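PDB 6WY9: acyl-CoA dehydrogenase domain protein Tcur3483 from Thermomonospora curvata, which binds FAD and probably oxidises a CH-CH group of its substrate, in the manner of an acyl-CoA dehydrogenase. Local coordinates for residues A[349-354]-A[363-368]; A[48-53]-A[357-362]. One frame throughout, in Å; residues are numbered along the deposited sequence.

Both contacts involve the long loop between helices 326-350 and 369-380, and they illustrate how one loop can be held by different chemistry along its length. In contact 1 the loop folds back on itself: apolar side chains and one bridging water join its beginning to its end. In contact 2 the middle of the same loop reaches helix 47-55, distant in sequence, through a salt bridge with a proline against the arginine. Both are only partly buried: Leu351 and Ala354 are buried in contact 1, whereas contact 2 pairs buried Arg50 with exposed Arg51 and Glu360. Their centres lie about 13 Å apart, and they touch where Ala367 O packs against Arg50 CD and Pro359 CB. Both lie away from the flavin site.

Contact 1. Residues A[349-354]-A[363-368]; sequences GILGAA and GAVLAG
Leu351 lays its branched end against one methyl of Val365, and the two side chains run alongside each other, pointing opposite ways. Leu351 CD1 is 3.5 Å from Val365 CG2, tighter than usual for two carbons, while Leu351 CD2 follows at 3.9 Å. Val365 uses both branches: CG1 sits 3.7 Å from Ala354 CB, and CG2 touches the same methyl and the leucine as well. With chi1 at -76°, CG1 of Val365 is anti to its carbonyl carbon and CG2 falls between the backbone N and that carbon, which brings both methyls to the facing segment. Ala354 CB also lies 3.7 Å from Gly363 O. No direct hydrogen bond joins the segments, but a water does: it donates to Ala354 O at 2.8 Å and accepts from Val365 N at 3.2 Å.

Trp282 of helix 263-286 touches both Leu351 and Val365, and an aromatic side chain of another chain packs on Ala354. Gly352, with positive phi, is the first residue to leave helical angles after helix 326-350, and Gly368 takes the N-cap position of helix 369-380; the contact joins the two ends of the loop between them. The join is made chiefly of methyl packing, with the water supplying the polar link that the two backbones do not make directly.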
ATOM      1  N   GLY A 349      -5.866   2.544 -15.572  1.00 34.82           N
ATOM      2  CA  GLY A 349      -4.581   2.152 -16.144  1.00 35.55           C
ATOM      3  C   GLY A 349      -4.736   1.117 -17.250  1.00 36.02           C
ATOM      4  O   GLY A 349      -4.120   1.233 -18.313  1.00 36.12           O
ATOM      5  N   ILE A 350      -5.585   0.107 -17.027  1.00 35.99           N
ATOM      6  CA  ILE A 350      -5.759  -0.949 -18.035  1.00 35.34           C
ATOM      7  C   ILE A 350      -6.327  -0.387 -19.325  1.00 37.79           C
ATOM      8  O   ILE A 350      -6.028  -0.883 -20.425  1.00 36.78           O
ATOM      9  CB  ILE A 350      -6.649  -2.080 -17.475  1.00 34.85           C
ATOM     10  CG1 ILE A 350      -5.878  -2.798 -16.330  1.00 31.02           C
ATOM     11  CG2 ILE A 350      -7.096  -3.035 -18.635  1.00 34.74           C
ATOM     12  CD1 ILE A 350      -6.805  -3.809 -15.466  1.00 32.03           C
ATOM     13  N   LEU A 351      -7.164   0.645 -19.223  1.00 37.23           N
ATOM     14  CA  LEU A 351      -7.748   1.250 -20.403  1.00 38.31           C
ATOM     15  C   LEU A 351      -6.734   2.019 -21.245  1.00 38.62           C
ATOM     16  O   LEU A 351      -7.068   2.393 -22.369  1.00 41.47           O
ATOM     17  CB  LEU A 351      -8.913   2.174 -19.995  1.00 39.34           C
ATOM     18  CG  LEU A 351     -10.143   1.492 -19.392  1.00 40.79           C
ATOM     19  CD1 LEU A 351     -11.247   2.552 -19.115  1.00 42.31           C
ATOM     20  CD2 LEU A 351     -10.697   0.472 -20.369  1.00 40.89           C
ATOM     21  N   GLY A 352      -5.514   2.248 -20.755  1.00 40.55           N
ATOM     22  CA  GLY A 352      -4.556   2.884 -21.639  1.00 40.54           C
ATOM     23  C   GLY A 352      -4.939   4.317 -21.971  1.00 40.73           C
ATOM     24  O   GLY A 352      -5.570   5.035 -21.178  1.00 38.66           O
ATOM     25  N   ALA A 353      -4.595   4.715 -23.200  1.00 40.71           N
ATOM     26  CA  ALA A 353      -4.780   6.090 -23.638  1.00 42.38           C
ATOM     27  C   ALA A 353      -6.250   6.521 -23.549  1.00 42.67           C
ATOM     28  O   ALA A 353      -6.535   7.692 -23.277  1.00 41.92           O
ATOM     29  CB  ALA A 353      -4.256   6.241 -25.075  1.00 44.26           C
ATOM     30  N   ALA A 354      -7.188   5.596 -23.780  1.00 40.41           N
ATOM     31  CA  ALA A 354      -8.606   5.922 -23.643  1.00 41.63           C
ATOM     32  C   ALA A 354      -9.043   6.127 -22.186  1.00 40.55           C
ATOM     33  O   ALA A 354     -10.113   6.697 -21.948  1.00 42.17           O
ATOM     34  CB  ALA A 354      -9.456   4.816 -24.277  1.00 41.52           C
ATOM     35  N   GLY A 363     -13.679   8.434 -28.706  1.00 44.95           N
ATOM     36  CA  GLY A 363     -12.714   7.492 -28.192  1.00 44.13           C
ATOM     37  C   GLY A 363     -12.976   7.019 -26.775  1.00 44.80           C
ATOM     38  O   GLY A 363     -12.253   6.141 -26.289  1.00 43.73           O
ATOM     39  N   ALA A 364     -13.997   7.543 -26.098  1.00 44.58           N
ATOM     40  CA  ALA A 364     -14.247   7.098 -24.728  1.00 44.95           C
ATOM     41  C   ALA A 364     -14.581   5.614 -24.740  1.00 43.54           C
ATOM     42  O   ALA A 364     -15.210   5.119 -25.672  1.00 45.36           O
ATOM     43  CB  ALA A 364     -15.403   7.894 -24.090  1.00 45.78           C
ATOM     44  N   VAL A 365     -14.171   4.896 -23.711  1.00 44.62           N
ATOM     45  CA  VAL A 365     -14.453   3.462 -23.625  1.00 48.26           C
ATOM     46  C   VAL A 365     -15.516   3.260 -22.560  1.00 47.04           C
ATOM     47  O   VAL A 365     -15.464   3.887 -21.491  1.00 45.64           O
ATOM     48  CB  VAL A 365     -13.186   2.639 -23.315  1.00 52.13           C
ATOM     49  CG1 VAL A 365     -12.328   2.512 -24.562  1.00 54.22           C
ATOM     50  CG2 VAL A 365     -12.379   3.360 -22.294  1.00 54.56           C
ATOM     51  N   LEU A 366     -16.486   2.396 -22.855  1.00 46.07           N
ATOM     52  CA  LEU A 366     -17.568   2.147 -21.917  1.00 46.08           C
ATOM     53  C   LEU A 366     -18.228   3.472 -21.551  1.00 46.57           C
ATOM     54  O   LEU A 366     -18.523   3.747 -20.385  1.00 46.80           O
ATOM     55  CB  LEU A 366     -17.047   1.396 -20.679  1.00 46.31           C
ATOM     56  CG  LEU A 366     -16.432   0.012 -20.995  1.00 47.45           C
ATOM     57  CD1 LEU A 366     -15.679  -0.609 -19.774  1.00 45.27           C
ATOM     58  CD2 LEU A 366     -17.513  -0.955 -21.529  1.00 49.00           C
ATOM     59  N   ALA A 367     -18.425   4.321 -22.572  1.00 44.14           N
ATOM     60  CA  ALA A 367     -19.054   5.635 -22.450  1.00 44.67           C
ATOM     61  C   ALA A 367     -18.338   6.549 -21.443  1.00 43.50           C
ATOM     62  O   ALA A 367     -18.952   7.473 -20.920  1.00 44.10           O
ATOM     63  CB  ALA A 367     -20.544   5.514 -22.083  1.00 45.38           C
ATOM     64  N   GLY A 368     -17.051   6.320 -21.156  1.00 42.56           N
ATOM     65  CA  GLY A 368     -16.318   7.143 -20.200  1.00 43.11           C
ATOM     66  C   GLY A 368     -16.691   6.926 -18.747  1.00 42.82           C
ATOM     67  O   GLY A 368     -16.318   7.746 -17.900  1.00 40.43           O
TER
HETATM   68  O   HOH W   1     -12.866   6.744 -21.453  1.00 41.52           O

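Contact 2. Residues A[48-53]-A[357-362]; sequences ERRRVG and IRPESP
Helical residues 48-53 face a type II beta turn running from Arg358 to Ser361, and the backbones stay well apart: Arg50 CA and Pro359 CA, the nearest such pair, are 8.6 Å from each other. Glu360 takes a positive phi of 75° in this turn, closed by Ser361 N bonding to Arg358 O, and side chains bridge the gap. Arg50 leaves the helix with CG anti to the backbone N (chi1 -156°), then bends at chi2 and chi3, which carries its guanidinium across the proline. Pro359 CB lies over one face of that group, offset toward its rim, 3.5 Å from both Arg50 NE and Arg50 CZ. At the edge, Arg50 NH2 forms a salt bridge with Glu360 OE2 at 3.1 Å; its hydrogen bond is weak, and the guanidinium and carboxylate planes stand 88° apart. Arg51 brings its CG to 3.7 Å from Glu360 OE2, while its NE is 4.4 Å from that oxygen, beyond a salt bridge. Arg50 NE is buried here without a polar partner. With an alanine at Arg50, Glu360 would probably lose its salt-bridge partner and a gap would be left beside Pro359 CB.

Arg50 also packs on Ala367, and Pro359 touches Glu371 and Arg375 of helix 369-380, while Arg358 hydrogen-bonds to the backbone of another chain. The turn thus lies between helix 47-55, helix 369-380 and a neighbouring subunit.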
ATOM      1  N   GLU A  48     -28.805   9.115 -22.517  0.90133.49           N
ATOM      2  CA  GLU A  48     -29.630   9.697 -21.465  0.90130.62           C
ATOM      3  C   GLU A  48     -29.418   8.983 -20.139  0.90125.67           C
ATOM      4  O   GLU A  48     -29.324   9.628 -19.088  0.90126.77           O
ATOM      5  CB  GLU A  48     -31.104   9.656 -21.860  0.90129.69           C
ATOM      6  CG  GLU A  48     -31.465  10.587 -23.006  0.90132.02           C
ATOM      7  CD  GLU A  48     -32.968  10.746 -23.181  0.90127.80           C
ATOM      8  OE1 GLU A  48     -33.707  10.623 -22.179  0.90120.74           O
ATOM      9  OE2 GLU A  48     -33.413  10.980 -24.324  0.90129.50           O
ATOM     10  N   ARG A  49     -29.327   7.651 -20.168  0.95119.70           N
ATOM     11  CA  ARG A  49     -29.123   6.893 -18.937  0.95111.96           C
ATOM     12  C   ARG A  49     -27.864   7.354 -18.201  0.95110.14           C
ATOM     13  O   ARG A  49     -27.908   7.659 -17.002  0.95111.85           O
ATOM     14  CB  ARG A  49     -29.052   5.395 -19.246  0.95108.40           C
ATOM     15  CG  ARG A  49     -27.872   4.976 -20.134  0.95108.33           C
ATOM     16  CD  ARG A  49     -27.382   3.558 -19.833  0.95103.43           C
ATOM     17  NE  ARG A  49     -25.985   3.409 -20.221  0.95102.99           N
ATOM     18  CZ  ARG A  49     -24.961   3.816 -19.473  0.95101.41           C
ATOM     19  NH1 ARG A  49     -25.180   4.380 -18.288  0.95 98.57           N
ATOM     20  NH2 ARG A  49     -23.718   3.660 -19.912  0.95103.31           N
ATOM     21  N   ARG A  50     -26.726   7.395 -18.903  0.86105.95           N
ATOM     22  CA  ARG A  50     -25.476   7.863 -18.313  0.86100.78           C
ATOM     23  C   ARG A  50     -25.504   9.361 -18.011  0.86104.47           C
ATOM     24  O   ARG A  50     -24.622   9.850 -17.296  0.86106.37           O
ATOM     25  CB  ARG A  50     -24.300   7.515 -19.245  0.86 95.40           C
ATOM     26  CG  ARG A  50     -22.942   7.418 -18.554  0.86 90.83           C
ATOM     27  CD  ARG A  50     -21.786   7.998 -19.391  0.86 91.72           C
ATOM     28  NE  ARG A  50     -22.116   9.305 -19.957  0.86 92.92           N
ATOM     29  CZ  ARG A  50     -22.350  10.405 -19.239  0.86 92.67           C
ATOM     30  NH1 ARG A  50     -22.308  10.366 -17.914  0.86 89.64           N
ATOM     31  NH2 ARG A  50     -22.640  11.551 -19.847  0.86 95.84           N
ATOM     32  N   ARG A  51     -26.492  10.095 -18.533  0.85106.61           N
ATOM     33  CA  ARG A  51     -26.673  11.510 -18.220  0.85110.35           C
ATOM     34  C   ARG A  51     -27.480  11.728 -16.939  0.85110.27           C
ATOM     35  O   ARG A  51     -27.108  12.575 -16.117  0.85111.28           O
ATOM     36  CB  ARG A  51     -27.344  12.227 -19.399  0.85111.40           C
ATOM     37  CG  ARG A  51     -26.380  12.672 -20.494  0.85115.14           C
ATOM     38  CD  ARG A  51     -26.016  14.147 -20.341  0.85117.73           C
ATOM     39  NE  ARG A  51     -26.854  15.039 -21.150  0.85118.80           N
ATOM     40  CZ  ARG A  51     -27.910  15.715 -20.699  0.85116.22           C
ATOM     41  NH1 ARG A  51     -28.592  16.497 -21.524  0.85118.35           N
ATOM     42  NH2 ARG A  51     -28.290  15.617 -19.432  0.85112.21           N
ATOM     43  N   VAL A  52     -28.578  10.989 -16.748  0.94109.22           N
ATOM     44  CA  VAL A  52     -29.331  11.094 -15.498  0.94108.01           C
ATOM     45  C   VAL A  52     -28.610  10.369 -14.366  0.94109.52           C
ATOM     46  O   VAL A  52     -28.779  10.725 -13.191  0.94111.04           O
ATOM     47  CB  VAL A  52     -30.767  10.560 -15.667  0.94103.66           C
ATOM     48  CG1 VAL A  52     -31.639  11.567 -16.402  0.94104.37           C
ATOM     49  CG2 VAL A  52     -30.750   9.247 -16.402  0.94101.76           C
ATOM     50  N   GLY A  53     -27.811   9.347 -14.689  0.89109.46           N
ATOM     51  CA  GLY A  53     -27.026   8.668 -13.671  0.89109.85           C
ATOM     52  C   GLY A  53     -25.891   9.512 -13.126  0.89115.25           C
ATOM     53  O   GLY A  53     -25.528   9.381 -11.953  0.89113.33           O
ATOM     54  N   ILE A 357     -10.297   9.737 -21.396  1.00 38.86           N
ATOM     55  CA  ILE A 357     -11.273  10.420 -22.243  1.00 39.35           C
ATOM     56  C   ILE A 357     -12.596  10.498 -21.488  1.00 40.81           C
ATOM     57  O   ILE A 357     -13.088   9.482 -20.978  1.00 38.13           O
ATOM     58  CB  ILE A 357     -11.429   9.710 -23.599  1.00 40.29           C
ATOM     59  CG1 ILE A 357     -10.056   9.606 -24.316  1.00 40.72           C
ATOM     60  CG2 ILE A 357     -12.486  10.427 -24.457  1.00 40.85           C
ATOM     61  CD1 ILE A 357     -10.151   9.040 -25.778  1.00 41.23           C
ATOM     62  N   ARG A 358     -13.132  11.720 -21.361  1.00 43.15           N
ATOM     63  CA  ARG A 358     -14.380  11.975 -20.656  1.00 44.41           C
ATOM     64  C   ARG A 358     -15.588  11.398 -21.421  1.00 45.98           C
ATOM     65  O   ARG A 358     -15.538  11.217 -22.643  1.00 47.55           O
ATOM     66  CB  ARG A 358     -14.566  13.493 -20.445  1.00 44.78           C
ATOM     67  CG  ARG A 358     -13.658  14.090 -19.307  1.00 43.00           C
ATOM     68  CD  ARG A 358     -13.632  15.627 -19.260  1.00 45.54           C
ATOM     69  NE  ARG A 358     -12.819  16.018 -18.116  1.00 44.98           N
ATOM     70  CZ  ARG A 358     -13.313  16.363 -16.926  1.00 47.42           C
ATOM     71  NH1 ARG A 358     -14.637  16.437 -16.751  1.00 47.49           N
ATOM     72  NH2 ARG A 358     -12.485  16.680 -15.924  1.00 45.81           N
ATOM     73  N   PRO A 359     -16.686  11.113 -20.706  1.00 46.19           N
ATOM     74  CA  PRO A 359     -17.936  10.697 -21.367  1.00 46.82           C
ATOM     75  C   PRO A 359     -18.289  11.667 -22.472  1.00 49.29           C
ATOM     76  O   PRO A 359     -18.117  12.877 -22.332  1.00 47.86           O
ATOM     77  CB  PRO A 359     -18.978  10.754 -20.235  1.00 47.35           C
ATOM     78  CG  PRO A 359     -18.121  10.581 -18.938  1.00 46.52           C
ATOM     79  CD  PRO A 359     -16.854  11.339 -19.249  1.00 45.53           C
ATOM     80  N   GLU A 360     -18.824  11.154 -23.571  1.00 53.67           N
ATOM     81  CA  GLU A 360     -19.308  12.015 -24.660  1.00 60.31           C
ATOM     82  C   GLU A 360     -18.174  12.619 -25.487  1.00 56.95           C
ATOM     83  O   GLU A 360     -18.444  13.468 -26.350  1.00 58.30           O
ATOM     84  CB  GLU A 360     -20.181  13.189 -24.169  1.00 70.52           C
ATOM     85  CG  GLU A 360     -21.042  12.931 -22.925  1.00 78.63           C
ATOM     86  CD  GLU A 360     -22.383  12.324 -23.259  1.00 86.04           C
ATOM     87  OE1 GLU A 360     -22.412  11.445 -24.148  1.00 88.16           O
ATOM     88  OE2 GLU A 360     -23.401  12.731 -22.648  1.00 89.29           O
ATOM     89  N   SER A 361     -16.927  12.297 -25.192  1.00 51.38           N
ATOM     90  CA  SER A 361     -15.914  12.682 -26.156  1.00 49.26           C
ATOM     91  C   SER A 361     -15.519  11.468 -26.979  1.00 46.80           C
ATOM     92  O   SER A 361     -15.581  10.330 -26.491  1.00 44.68           O
ATOM     93  CB  SER A 361     -14.655  13.256 -25.485  1.00 48.93           C
ATOM     94  OG  SER A 361     -14.799  14.629 -25.148  1.00 50.77           O
ATOM     95  N   PRO A 362     -15.064  11.707 -28.206  1.00 45.76           N
ATOM     96  CA  PRO A 362     -14.711  10.591 -29.095  1.00 45.82           C
ATOM     97  C   PRO A 362     -13.565   9.769 -28.547  1.00 44.57           C
ATOM     98  O   PRO A 362     -12.573  10.313 -28.056  1.00 44.69           O
ATOM     99  CB  PRO A 362     -14.306  11.283 -30.408  1.00 46.78           C
ATOM    100  CG  PRO A 362     -14.820  12.632 -30.336  1.00 49.32           C
ATOM    101  CD  PRO A 362     -15.014  13.013 -28.879  1.00 48.02           C
TER